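Local atomic coordinates of alpha-fucosidase (Bifidobacterium bifidum, PDB entry 2EAB), a protein that probably hydrolyses alpha-1,2-linked L-fucose from glycans, this chain being the glycoside hydrolase family 95 catalytic portion of a longer bifidobacterial protein. Residues Ala26-Ala35 with Asn44-Leu52; Ser328-Ile336 with Ser434-Glu442. All coordinates share one frame; numbering follows the deposited sequence.

Interaction 1 of 2, residues Ala26-Ala35 with Asn44-Leu52; sequences ASQTDATATA and NNRWQQTTL
In the N-terminal domain, the loop Ala-26 to Ala-35 wraps along helix 42-50, and Asn-45, Arg-46, Gln-48 and Gln-49 reach from the helix to its backbone. Gln-49 makes a two-way amide grip on Ala-33. Its NE2 donates to Ala-33 O at 2.9 Å, from above the carbonyl plane, while Ala-33 N gives its hydrogen to Gln-49 OE1 at 3.2 Å, on a lone pair. A water donates to both Gln-49 OE1 and Asp-30 O, a further link to the loop. Asn-45, one turn earlier in the helix, fixes the rotation of this amide. Its OD1 accepts from both Gln-49 NE2 and Gln-48 NE2, and its ND2 donates to Ala-31 O at 3.1 Å. Gln-48 NE2 also meets Ala-35 O at 2.9 Å, nearly straight (159°) and on a lone pair; its OE1 is held by Phe-764 N. At the other end Arg-46 bends at chi2 (81°) and chi3 (67°), which folds the guanidinium back to the loop. Ser-27 O lies over one face, 3.6 Å above the plane. Thr-29 O takes a weak bond from Arg-46 NH1 at the edge, and a water joins NH1 to Ala-31 N. Apolar carbons pack between these bonds: Ala-31 CB lies 3.9 Å from Gln-49 CB, and Thr-50 CG2 touches Thr-29 CB, the two side chains running alongside in opposite directions. Asp-30 OD1 accepts from Thr-32 N, an Asx turn within the loop. The loop follows strand 19-22, and the helix runs into strand 52-55, whose Leu-52 packs on strands 19-22 and 156-161.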
ATOM      1  N   ALA A  26      -0.823 -21.397 -16.654  1.00 10.66           N
ATOM      2  CA  ALA A  26      -0.432 -20.020 -16.947  1.00 11.10           C
ATOM      3  C   ALA A  26      -0.035 -19.836 -18.413  1.00 11.54           C
ATOM      4  O   ALA A  26      -0.450 -18.872 -19.050  1.00 11.36           O
ATOM      5  CB  ALA A  26       0.700 -19.576 -16.026  1.00 11.30           C
ATOM      6  N   SER A  27       0.750 -20.775 -18.945  1.00 12.46           N
ATOM      7  CA  SER A  27       1.225 -20.713 -20.332  1.00 13.32           C
ATOM      8  C   SER A  27       0.101 -20.658 -21.369  1.00 13.55           C
ATOM      9  O   SER A  27       0.316 -20.198 -22.492  1.00 14.15           O
ATOM     10  CB  SER A  27       2.139 -21.901 -20.640  1.00 13.57           C
ATOM     11  OG  SER A  27       1.436 -23.124 -20.526  1.00 14.60           O
ATOM     12  N   GLN A  28      -1.087 -21.124 -20.985  1.00 13.49           N
ATOM     13  CA  GLN A  28      -2.239 -21.173 -21.885  1.00 13.68           C
ATOM     14  C   GLN A  28      -3.334 -20.173 -21.506  1.00 12.73           C
ATOM     15  O   GLN A  28      -4.432 -20.199 -22.067  1.00 12.53           O
ATOM     16  CB  GLN A  28      -2.814 -22.591 -21.932  1.00 13.67           C
ATOM     17  CG  GLN A  28      -1.879 -23.627 -22.540  1.00 15.48           C
ATOM     18  CD  GLN A  28      -2.507 -25.007 -22.628  1.00 15.63           C
ATOM     19  OE1 GLN A  28      -3.186 -25.457 -21.704  1.00 19.14           O
ATOM     20  NE2 GLN A  28      -2.279 -25.690 -23.743  1.00 18.95           N
ATOM     21  N   THR A  29      -3.022 -19.293 -20.555  1.00 12.19           N
ATOM     22  CA  THR A  29      -3.964 -18.299 -20.056  1.00 11.70           C
ATOM     23  C   THR A  29      -3.738 -16.972 -20.782  1.00 11.85           C
ATOM     24  O   THR A  29      -2.599 -16.627 -21.112  1.00 12.13           O
ATOM     25  CB  THR A  29      -3.813 -18.131 -18.522  1.00 11.51           C
ATOM     26  OG1 THR A  29      -4.034 -19.392 -17.879  1.00 10.72           O
ATOM     27  CG2 THR A  29      -4.798 -17.110 -17.964  1.00 11.35           C
ATOM     28  N   ASP A  30      -4.825 -16.241 -21.030  1.00 12.03           N
ATOM     29  CA  ASP A  30      -4.790 -14.970 -21.751  1.00 12.23           C
ATOM     30  C   ASP A  30      -3.830 -13.975 -21.101  1.00 11.80           C
ATOM     31  O   ASP A  30      -4.006 -13.597 -19.938  1.00 11.65           O
ATOM     32  CB  ASP A  30      -6.205 -14.377 -21.822  1.00 12.66           C
ATOM     33  CG  ASP A  30      -6.312 -13.197 -22.777  1.00 14.56           C
ATOM     34  OD1 ASP A  30      -5.563 -12.209 -22.620  1.00 16.05           O
ATOM     35  OD2 ASP A  30      -7.180 -13.248 -23.674  1.00 16.08           O
ATOM     36  N   ALA A  31      -2.812 -13.573 -21.860  1.00 11.48           N
ATOM     37  CA  ALA A  31      -1.853 -12.558 -21.422  1.00 11.42           C
ATOM     38  C   ALA A  31      -1.760 -11.437 -22.458  1.00 11.58           C
ATOM     39  O   ALA A  31      -0.682 -10.881 -22.706  1.00 11.44           O
ATOM     40  CB  ALA A  31      -0.486 -13.185 -21.162  1.00 11.63           C
ATOM     41  N   THR A  32      -2.907 -11.097 -23.044  1.00 11.89           N
ATOM     42  CA  THR A  32      -2.962 -10.169 -24.173  1.00 12.32           C
ATOM     43  C   THR A  32      -3.169  -8.707 -23.783  1.00 11.66           C
ATOM     44  O   THR A  32      -3.195  -7.836 -24.654  1.00 11.65           O
ATOM     45  CB  THR A  32      -4.066 -10.560 -25.185  1.00 12.78           C
ATOM     46  OG1 THR A  32      -5.348 -10.472 -24.552  1.00 13.98           O
ATOM     47  CG2 THR A  32      -3.851 -11.972 -25.712  1.00 13.70           C
ATOM     48  N   ALA A  33      -3.338  -8.426 -22.492  1.00 11.12           N
ATOM     49  CA  ALA A  33      -3.444  -7.038 -22.046  1.00 10.59           C
ATOM     50  C   ALA A  33      -2.103  -6.317 -22.204  1.00 10.26           C
ATOM     51  O   ALA A  33      -1.061  -6.955 -22.360  1.00 10.07           O
ATOM     52  CB  ALA A  33      -3.937  -6.960 -20.611  1.00 10.44           C
ATOM     53  N   THR A  34      -2.136  -4.990 -22.180  1.00 10.12           N
ATOM     54  CA  THR A  34      -0.928  -4.176 -22.315  1.00 10.32           C
ATOM     55  C   THR A  34       0.168  -4.657 -21.368  1.00  9.86           C
ATOM     56  O   THR A  34      -0.059  -4.780 -20.163  1.00  9.56           O
ATOM     57  CB  THR A  34      -1.229  -2.698 -22.033  1.00 10.54           C
ATOM     58  OG1 THR A  34      -2.315  -2.276 -22.863  1.00 12.24           O
ATOM     59  CG2 THR A  34      -0.020  -1.828 -22.327  1.00 11.32           C
ATOM     60  N   ALA A  35       1.345  -4.923 -21.926  1.00  9.53           N
ATOM     61  CA  ALA A  35       2.479  -5.438 -21.158  1.00  9.63           C
ATOM     62  C   ALA A  35       3.153  -4.368 -20.306  1.00  9.73           C
ATOM     63  O   ALA A  35       3.453  -4.596 -19.132  1.00  9.75           O
ATOM     64  CB  ALA A  35       3.492  -6.085 -22.087  1.00  9.88           C
ATOM     65  N   ASN A  44       8.197 -12.999 -19.296  1.00 10.07           N
ATOM     66  CA  ASN A  44       7.991 -12.094 -18.171  1.00  9.19           C
ATOM     67  C   ASN A  44       6.585 -11.507 -18.186  1.00  8.89           C
ATOM     68  O   ASN A  44       5.939 -11.386 -17.139  1.00  8.60           O
ATOM     69  CB  ASN A  44       9.034 -10.978 -18.174  1.00  9.38           C
ATOM     70  CG  ASN A  44      10.433 -11.479 -17.868  1.00  9.55           C
ATOM     71  OD1 ASN A  44      10.613 -12.524 -17.245  1.00 10.41           O
ATOM     72  ND2 ASN A  44      11.436 -10.717 -18.296  1.00 10.99           N
ATOM     73  N   ASN A  45       6.103 -11.148 -19.371  1.00  8.57           N
ATOM     74  CA  ASN A  45       4.734 -10.675 -19.488  1.00  8.85           C
ATOM     75  C   ASN A  45       3.722 -11.743 -19.084  1.00  8.74           C
ATOM     76  O   ASN A  45       2.727 -11.445 -18.413  1.00  8.91           O
ATOM     77  CB  ASN A  45       4.424 -10.184 -20.895  1.00  8.90           C
ATOM     78  CG  ASN A  45       3.000  -9.689 -21.014  1.00  9.58           C
ATOM     79  OD1 ASN A  45       2.614  -8.729 -20.347  1.00  8.70           O
ATOM     80  ND2 ASN A  45       2.196 -10.375 -21.821  1.00 11.17           N
ATOM     81  N   ARG A  46       3.964 -12.989 -19.492  1.00  8.91           N
ATOM     82  CA  ARG A  46       3.086 -14.079 -19.092  1.00  9.14           C
ATOM     83  C   ARG A  46       3.040 -14.192 -17.569  1.00  8.75           C
ATOM     84  O   ARG A  46       1.963 -14.357 -16.986  1.00  8.81           O
ATOM     85  CB  ARG A  46       3.509 -15.411 -19.724  1.00  9.19           C
ATOM     86  CG  ARG A  46       2.506 -16.549 -19.500  1.00 10.95           C
ATOM     87  CD  ARG A  46       1.328 -16.491 -20.470  1.00 13.45           C
ATOM     88  NE  ARG A  46       1.729 -16.743 -21.856  1.00 15.17           N
ATOM     89  CZ  ARG A  46       0.925 -16.619 -22.911  1.00 16.18           C
ATOM     90  NH1 ARG A  46      -0.344 -16.254 -22.759  1.00 17.59           N
ATOM     91  NH2 ARG A  46       1.395 -16.865 -24.125  1.00 17.66           N
ATOM     92  N   TRP A  47       4.206 -14.091 -16.931  1.00  8.18           N
ATOM     93  CA  TRP A  47       4.285 -14.146 -15.471  1.00  7.82           C
ATOM     94  C   TRP A  47       3.303 -13.161 -14.816  1.00  7.43           C
ATOM     95  O   TRP A  47       2.501 -13.539 -13.948  1.00  7.52           O
ATOM     96  CB  TRP A  47       5.718 -13.874 -14.973  1.00  7.64           C
ATOM     97  CG  TRP A  47       5.741 -13.733 -13.474  1.00  7.46           C
ATOM     98  CD1 TRP A  47       5.819 -14.739 -12.561  1.00  7.72           C
ATOM     99  CD2 TRP A  47       5.621 -12.516 -12.721  1.00  7.54           C
ATOM    100  NE1 TRP A  47       5.772 -14.228 -11.283  1.00  8.00           N
ATOM    101  CE2 TRP A  47       5.645 -12.866 -11.354  1.00  7.71           C
ATOM    102  CE3 TRP A  47       5.517 -11.163 -13.069  1.00  7.66           C
ATOM    103  CZ2 TRP A  47       5.547 -11.912 -10.334  1.00  7.15           C
ATOM    104  CZ3 TRP A  47       5.416 -10.213 -12.056  1.00  7.30           C
ATOM    105  CH2 TRP A  47       5.435 -10.595 -10.706  1.00  7.56           C
ATOM    106  N   GLN A  48       3.367 -11.898 -15.227  1.00  7.21           N
ATOM    107  CA  GLN A  48       2.614 -10.853 -14.525  1.00  7.33           C
ATOM    108  C   GLN A  48       1.114 -10.936 -14.753  1.00  7.46           C
ATOM    109  O   GLN A  48       0.339 -10.461 -13.922  1.00  7.51           O
ATOM    110  CB  GLN A  48       3.115  -9.450 -14.884  1.00  7.26           C
ATOM    111  CG  GLN A  48       2.810  -9.019 -16.305  1.00  8.11           C
ATOM    112  CD  GLN A  48       3.092  -7.556 -16.552  1.00  7.69           C
ATOM    113  OE1 GLN A  48       3.225  -6.762 -15.616  1.00  7.27           O
ATOM    114  NE2 GLN A  48       3.164  -7.184 -17.822  1.00  8.12           N
ATOM    115  N   GLN A  49       0.701 -11.537 -15.869  1.00  7.54           N
ATOM    116  CA  GLN A  49      -0.720 -11.561 -16.227  1.00  7.86           C
ATOM    117  C   GLN A  49      -1.456 -12.817 -15.779  1.00  8.16           C
ATOM    118  O   GLN A  49      -2.688 -12.813 -15.707  1.00  8.01           O
ATOM    119  CB  GLN A  49      -0.915 -11.353 -17.736  1.00  7.94           C
ATOM    120  CG  GLN A  49      -0.342 -10.043 -18.248  1.00  7.82           C
ATOM    121  CD  GLN A  49      -1.000  -9.531 -19.519  1.00  8.43           C
ATOM    122  OE1 GLN A  49      -2.177  -9.802 -19.790  1.00  9.04           O
ATOM    123  NE2 GLN A  49      -0.248  -8.757 -20.291  1.00  8.50           N
ATOM    124  N   THR A  50      -0.717 -13.881 -15.481  1.00  8.11           N
ATOM    125  CA  THR A  50      -1.342 -15.205 -15.377  1.00  8.38           C
ATOM    126  C   THR A  50      -1.035 -16.033 -14.128  1.00  8.47           C
ATOM    127  O   THR A  50      -1.773 -16.972 -13.837  1.00  8.67           O
ATOM    128  CB  THR A  50      -1.033 -16.092 -16.618  1.00  8.68           C
ATOM    129  OG1 THR A  50       0.343 -16.473 -16.594  1.00  8.99           O
ATOM    130  CG2 THR A  50      -1.329 -15.369 -17.924  1.00  9.01           C
ATOM    131  N   THR A  51       0.040 -15.718 -13.405  1.00  7.98           N
ATOM    132  CA  THR A  51       0.443 -16.550 -12.273  1.00  7.77           C
ATOM    133  C   THR A  51      -0.264 -16.146 -10.979  1.00  7.67           C
ATOM    134  O   THR A  51      -0.780 -15.035 -10.860  1.00  8.34           O
ATOM    135  CB  THR A  51       1.977 -16.549 -12.073  1.00  7.45           C
ATOM    136  OG1 THR A  51       2.413 -15.228 -11.727  1.00  7.59           O
ATOM    137  CG2 THR A  51       2.692 -17.025 -13.340  1.00  8.17           C
ATOM    138  N   LEU A  52      -0.284 -17.058 -10.014  1.00  7.52           N
ATOM    139  CA  LEU A  52      -1.074 -16.858  -8.804  1.00  7.60           C
ATOM    140  C   LEU A  52      -0.181 -16.733  -7.578  1.00  7.72           C
ATOM    141  O   LEU A  52       0.603 -17.634  -7.286  1.00  7.54           O
ATOM    142  CB  LEU A  52      -2.112 -17.976  -8.645  1.00  8.43           C
ATOM    143  CG  LEU A  52      -3.209 -17.983  -9.717  1.00  9.03           C
ATOM    144  CD1 LEU A  52      -4.046 -19.255  -9.654  1.00 10.02           C
ATOM    145  CD2 LEU A  52      -4.092 -16.741  -9.593  1.00 10.10           C
TER
HETATM  146  O   HOH W   1      -4.387 -11.083 -18.773  1.00 11.00           O
HETATM  147  O   HOH W   2      -2.037 -14.812 -24.375  1.00 19.20           O

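Interaction 2 of 2, residues Ser328-Ile336 with Ser434-Glu442; sequences SAIYDRVKI and SANMGELAE
Arg-333 is extended from CG to NE, and Glu-439 bends at chi2 (-96°), which brings the carboxylate to the guanidinium from the opposite direction. The pairing is a two-pronged salt bridge. Arg-333 NH1 donates to Glu-439 OE1 at 2.9 Å, almost perfectly straight and on the syn side of the carboxylate. Arg-333 NH2 reaches Glu-439 OE2 at 2.7 Å, but this second bond is bent and weak. The two planes are turned 46° apart. NH1 also donates to Asn-436 O at 3.0 Å. That oxygen lies in the guanidinium plane, although the nitrogen stands above the carbonyl plane. The arginine shaft crosses the Asn-436 side chain at about a right angle, with Arg-333 CD 3.7 Å from Asn-436 OD1; Asn-436 ND2 is bound to Gly-816 O. Ile-330 closes the apolar side. Its CG1 sits over the rim of one guanidinium face, its CG2 touches Met-437 CG at 3.9 Å, and its CD1 faces Leu-440 CD2 at 4.2 Å. Val-334 CG2 rests on Ala-435 O at 3.4 Å, an oxygen that accepts from Arg-380 of helix 365-386. An alanine at Arg-333 would remove the salt bridge and the bond to Asn-436 O, and would probably leave the Glu-439 carboxylate without its mate and free to turn. The contact thus joins the turn after helix 316-331 to the loop before helix 442-450 by a salt bridge and a side-chain-to-backbone hydrogen bond. With Arg-333 opposite it, the Glu-439 carboxylate is likely to stay ionised.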
ATOM      1  N   SER A 328      -6.530 -17.465   7.926  1.00  9.74           N
ATOM      2  CA  SER A 328      -7.977 -17.263   7.991  1.00 10.35           C
ATOM      3  C   SER A 328      -8.405 -16.351   9.142  1.00 10.21           C
ATOM      4  O   SER A 328      -9.421 -15.666   9.035  1.00 10.27           O
ATOM      5  CB  SER A 328      -8.733 -18.598   8.033  1.00 10.55           C
ATOM      6  OG  SER A 328      -8.490 -19.294   9.239  1.00 12.38           O
ATOM      7  N   ALA A 329      -7.633 -16.331  10.227  1.00 10.07           N
ATOM      8  CA  ALA A 329      -7.921 -15.436  11.350  1.00 10.28           C
ATOM      9  C   ALA A 329      -7.995 -13.983  10.887  1.00 10.02           C
ATOM     10  O   ALA A 329      -8.843 -13.220  11.364  1.00 10.79           O
ATOM     11  CB  ALA A 329      -6.888 -15.592  12.448  1.00 10.85           C
ATOM     12  N   ILE A 330      -7.116 -13.604   9.961  1.00  9.34           N
ATOM     13  CA  ILE A 330      -7.143 -12.258   9.395  1.00  8.75           C
ATOM     14  C   ILE A 330      -8.133 -12.167   8.234  1.00  8.51           C
ATOM     15  O   ILE A 330      -8.947 -11.244   8.168  1.00  8.34           O
ATOM     16  CB  ILE A 330      -5.746 -11.802   8.908  1.00  8.97           C
ATOM     17  CG1 ILE A 330      -4.722 -11.883  10.046  1.00  9.94           C
ATOM     18  CG2 ILE A 330      -5.817 -10.385   8.336  1.00  8.29           C
ATOM     19  CD1 ILE A 330      -3.275 -11.909   9.575  1.00 11.75           C
ATOM     20  N   TYR A 331      -8.060 -13.126   7.314  1.00  8.39           N
ATOM     21  CA  TYR A 331      -8.864 -13.057   6.101  1.00  8.57           C
ATOM     22  C   TYR A 331     -10.363 -13.046   6.393  1.00  8.59           C
ATOM     23  O   TYR A 331     -11.111 -12.310   5.761  1.00  8.51           O
ATOM     24  CB  TYR A 331      -8.511 -14.196   5.138  1.00  8.85           C
ATOM     25  CG  TYR A 331      -9.253 -14.103   3.827  1.00  8.82           C
ATOM     26  CD1 TYR A 331      -8.762 -13.322   2.775  1.00  9.20           C
ATOM     27  CD2 TYR A 331     -10.464 -14.773   3.644  1.00  9.48           C
ATOM     28  CE1 TYR A 331      -9.451 -13.220   1.579  1.00  9.20           C
ATOM     29  CE2 TYR A 331     -11.159 -14.679   2.450  1.00  9.04           C
ATOM     30  CZ  TYR A 331     -10.648 -13.904   1.417  1.00  9.25           C
ATOM     31  OH  TYR A 331     -11.322 -13.791   0.224  1.00  9.71           O
ATOM     32  N   ASP A 332     -10.795 -13.869   7.346  1.00  8.53           N
ATOM     33  CA  ASP A 332     -12.227 -14.021   7.598  1.00  8.99           C
ATOM     34  C   ASP A 332     -12.849 -12.914   8.458  1.00  8.75           C
ATOM     35  O   ASP A 332     -14.043 -12.967   8.758  1.00  9.23           O
ATOM     36  CB  ASP A 332     -12.541 -15.420   8.149  1.00  9.66           C
ATOM     37  CG  ASP A 332     -12.449 -16.505   7.081  1.00 11.01           C
ATOM     38  OD1 ASP A 332     -12.665 -16.201   5.887  1.00 12.87           O
ATOM     39  OD2 ASP A 332     -12.179 -17.671   7.445  1.00 14.12           O
ATOM     40  N   ARG A 333     -12.064 -11.897   8.820  1.00  8.72           N
ATOM     41  CA  ARG A 333     -12.584 -10.776   9.614  1.00  8.79           C
ATOM     42  C   ARG A 333     -13.643  -9.972   8.869  1.00  8.79           C
ATOM     43  O   ARG A 333     -14.537  -9.397   9.492  1.00  8.84           O
ATOM     44  CB  ARG A 333     -11.456  -9.840  10.036  1.00  8.80           C
ATOM     45  CG  ARG A 333     -10.506 -10.428  11.052  1.00  8.92           C
ATOM     46  CD  ARG A 333      -9.338  -9.501  11.248  1.00  9.15           C
ATOM     47  NE  ARG A 333      -8.364 -10.027  12.195  1.00  9.65           N
ATOM     48  CZ  ARG A 333      -7.231  -9.411  12.518  1.00 10.39           C
ATOM     49  NH1 ARG A 333      -6.924  -8.240  11.974  1.00 10.03           N
ATOM     50  NH2 ARG A 333      -6.401  -9.964  13.391  1.00 11.61           N
ATOM     51  N   VAL A 334     -13.527  -9.926   7.545  1.00  8.67           N
ATOM     52  CA  VAL A 334     -14.434  -9.163   6.708  1.00  8.89           C
ATOM     53  C   VAL A 334     -15.217 -10.110   5.812  1.00  9.00           C
ATOM     54  O   VAL A 334     -14.648 -11.004   5.187  1.00  9.17           O
ATOM     55  CB  VAL A 334     -13.672  -8.113   5.846  1.00  8.74           C
ATOM     56  CG1 VAL A 334     -14.604  -7.440   4.839  1.00  9.59           C
ATOM     57  CG2 VAL A 334     -13.019  -7.066   6.734  1.00  8.95           C
ATOM     58  N   LYS A 335     -16.530  -9.907   5.762  1.00  9.17           N
ATOM     59  CA  LYS A 335     -17.385 -10.617   4.820  1.00  9.74           C
ATOM     60  C   LYS A 335     -18.205  -9.598   4.055  1.00  9.71           C
ATOM     61  O   LYS A 335     -18.607  -8.574   4.610  1.00  9.56           O
ATOM     62  CB  LYS A 335     -18.303 -11.600   5.551  1.00 10.12           C
ATOM     63  CG  LYS A 335     -17.568 -12.705   6.301  1.00 11.96           C
ATOM     64  CD  LYS A 335     -16.920 -13.682   5.326  1.00 14.53           C
ATOM     65  CE  LYS A 335     -15.880 -14.552   6.000  1.00 16.26           C
ATOM     66  NZ  LYS A 335     -15.361 -15.579   5.051  1.00 17.90           N
ATOM     67  N   ILE A 336     -18.445  -9.872   2.780  1.00  9.77           N
ATOM     68  CA  ILE A 336     -19.213  -8.964   1.944  1.00 10.59           C
ATOM     69  C   ILE A 336     -20.113  -9.762   1.005  1.00 10.61           C
ATOM     70  O   ILE A 336     -19.655 -10.686   0.322  1.00 10.63           O
ATOM     71  CB  ILE A 336     -18.303  -7.948   1.182  1.00 10.36           C
ATOM     72  CG1 ILE A 336     -19.154  -6.928   0.415  1.00 11.29           C
ATOM     73  CG2 ILE A 336     -17.284  -8.666   0.275  1.00 11.08           C
ATOM     74  CD1 ILE A 336     -18.381  -5.723  -0.090  1.00 11.63           C
ATOM     75  N   SER A 434      -9.237   0.088   7.571  1.00  5.97           N
ATOM     76  CA  SER A 434     -10.679   0.013   7.338  1.00  6.15           C
ATOM     77  C   SER A 434     -11.122  -1.411   7.002  1.00  6.16           C
ATOM     78  O   SER A 434     -12.238  -1.813   7.353  1.00  6.41           O
ATOM     79  CB  SER A 434     -11.116   1.002   6.254  1.00  6.30           C
ATOM     80  OG  SER A 434     -10.550   0.663   5.001  1.00  6.79           O
ATOM     81  N   ALA A 435     -10.241  -2.172   6.350  1.00  5.87           N
ATOM     82  CA  ALA A 435     -10.529  -3.569   6.036  1.00  6.13           C
ATOM     83  C   ALA A 435     -10.034  -4.546   7.111  1.00  6.22           C
ATOM     84  O   ALA A 435      -9.882  -5.739   6.846  1.00  6.26           O
ATOM     85  CB  ALA A 435      -9.993  -3.941   4.651  1.00  6.48           C
ATOM     86  N   ASN A 436      -9.816  -4.040   8.324  1.00  6.41           N
ATOM     87  CA  ASN A 436      -9.578  -4.883   9.506  1.00  6.53           C
ATOM     88  C   ASN A 436      -8.303  -5.731   9.405  1.00  6.58           C
ATOM     89  O   ASN A 436      -8.317  -6.942   9.643  1.00  6.84           O
ATOM     90  CB  ASN A 436     -10.810  -5.756   9.798  1.00  6.87           C
ATOM     91  CG  ASN A 436     -10.977  -6.078  11.273  1.00  6.80           C
ATOM     92  OD1 ASN A 436     -10.035  -6.012  12.063  1.00  7.44           O
ATOM     93  ND2 ASN A 436     -12.201  -6.434  11.649  1.00  7.82           N
ATOM     94  N   MET A 437      -7.203  -5.072   9.053  1.00  6.27           N
ATOM     95  CA  MET A 437      -5.888  -5.711   8.990  1.00  6.63           C
ATOM     96  C   MET A 437      -4.850  -4.811   9.651  1.00  6.30           C
ATOM     97  O   MET A 437      -3.694  -4.767   9.218  1.00  6.32           O
ATOM     98  CB  MET A 437      -5.490  -5.978   7.534  1.00  6.75           C
ATOM     99  CG  MET A 437      -6.478  -6.843   6.769  1.00  6.98           C
ATOM    100  SD  MET A 437      -6.000  -7.151   5.066  1.00  7.67           S
ATOM    101  CE  MET A 437      -6.107  -5.494   4.375  1.00  8.56           C
ATOM    102  N   GLY A 438      -5.249  -4.111  10.714  1.00  6.67           N
ATOM    103  CA  GLY A 438      -4.428  -3.045  11.295  1.00  7.17           C
ATOM    104  C   GLY A 438      -3.027  -3.470  11.704  1.00  7.45           C
ATOM    105  O   GLY A 438      -2.068  -2.707  11.544  1.00  7.48           O
ATOM    106  N   GLU A 439      -2.894  -4.685  12.230  1.00  7.81           N
ATOM    107  CA  GLU A 439      -1.583  -5.166  12.659  1.00  8.32           C
ATOM    108  C   GLU A 439      -0.596  -5.269  11.495  1.00  7.42           C
ATOM    109  O   GLU A 439       0.621  -5.233  11.693  1.00  7.59           O
ATOM    110  CB  GLU A 439      -1.701  -6.509  13.385  1.00  9.70           C
ATOM    111  CG  GLU A 439      -2.143  -7.665  12.514  1.00 12.90           C
ATOM    112  CD  GLU A 439      -3.630  -7.943  12.572  1.00 15.52           C
ATOM    113  OE1 GLU A 439      -4.437  -6.991  12.659  1.00 12.94           O
ATOM    114  OE2 GLU A 439      -3.988  -9.141  12.533  1.00 18.95           O
ATOM    115  N   LEU A 440      -1.128  -5.383  10.281  1.00  6.73           N
ATOM    116  CA  LEU A 440      -0.299  -5.561   9.098  1.00  6.75           C
ATOM    117  C   LEU A 440       0.338  -4.251   8.629  1.00  6.40           C
ATOM    118  O   LEU A 440       1.158  -4.253   7.710  1.00  6.63           O
ATOM    119  CB  LEU A 440      -1.085  -6.246   7.978  1.00  7.05           C
ATOM    120  CG  LEU A 440      -1.764  -7.574   8.338  1.00  7.77           C
ATOM    121  CD1 LEU A 440      -2.219  -8.296   7.086  1.00  8.28           C
ATOM    122  CD2 LEU A 440      -0.870  -8.480   9.165  1.00  8.42           C
ATOM    123  N   ALA A 441      -0.013  -3.139   9.276  1.00  6.56           N
ATOM    124  CA  ALA A 441       0.658  -1.864   9.036  1.00  6.54           C
ATOM    125  C   ALA A 441       2.003  -1.770   9.748  1.00  6.38           C
ATOM    126  O   ALA A 441       2.784  -0.858   9.470  1.00  6.15           O
ATOM    127  CB  ALA A 441      -0.231  -0.714   9.467  1.00  7.21           C
ATOM    128  N   GLU A 442       2.281  -2.693  10.666  1.00  6.52           N
ATOM    129  CA  GLU A 442       3.507  -2.616  11.465  1.00  6.82           C
ATOM    130  C   GLU A 442       4.785  -2.399  10.636  1.00  6.45           C
ATOM    131  O   GLU A 442       5.580  -1.524  10.975  1.00  6.33           O
ATOM    132  CB  GLU A 442       3.648  -3.830  12.395  1.00  7.13           C
ATOM    133  CG  GLU A 442       4.943  -3.866  13.228  1.00  8.66           C
ATOM    134  CD  GLU A 442       5.178  -2.618  14.077  1.00  9.39           C
ATOM    135  OE1 GLU A 442       4.196  -1.995  14.542  1.00 10.40           O
ATOM    136  OE2 GLU A 442       6.361  -2.275  14.294  1.00 11.57           O
TER

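Interactions 1 and 2 lie in different parts of the chain, the first in the N-terminal domain and the second in the catalytic domain. Their centres are 29 Å apart, and their nearest atoms about 13 Å apart, so they do not touch. Interaction 1 rests on amide side chains gripping a loop backbone; interaction 2 centres on a salt bridge. Interaction 1 lies away from the calcium site, yet Gln-48 OE1 bonds to Phe-764 N, and the backbone oxygen of Thr-34 to Tyr-754 OH, both in the catalytic domain. Interaction 2 is nearer the calcium: the Leu-440 side chain is about 10 Å from the bound ion and about 8 Å from the side chain of its ligand Ser-386.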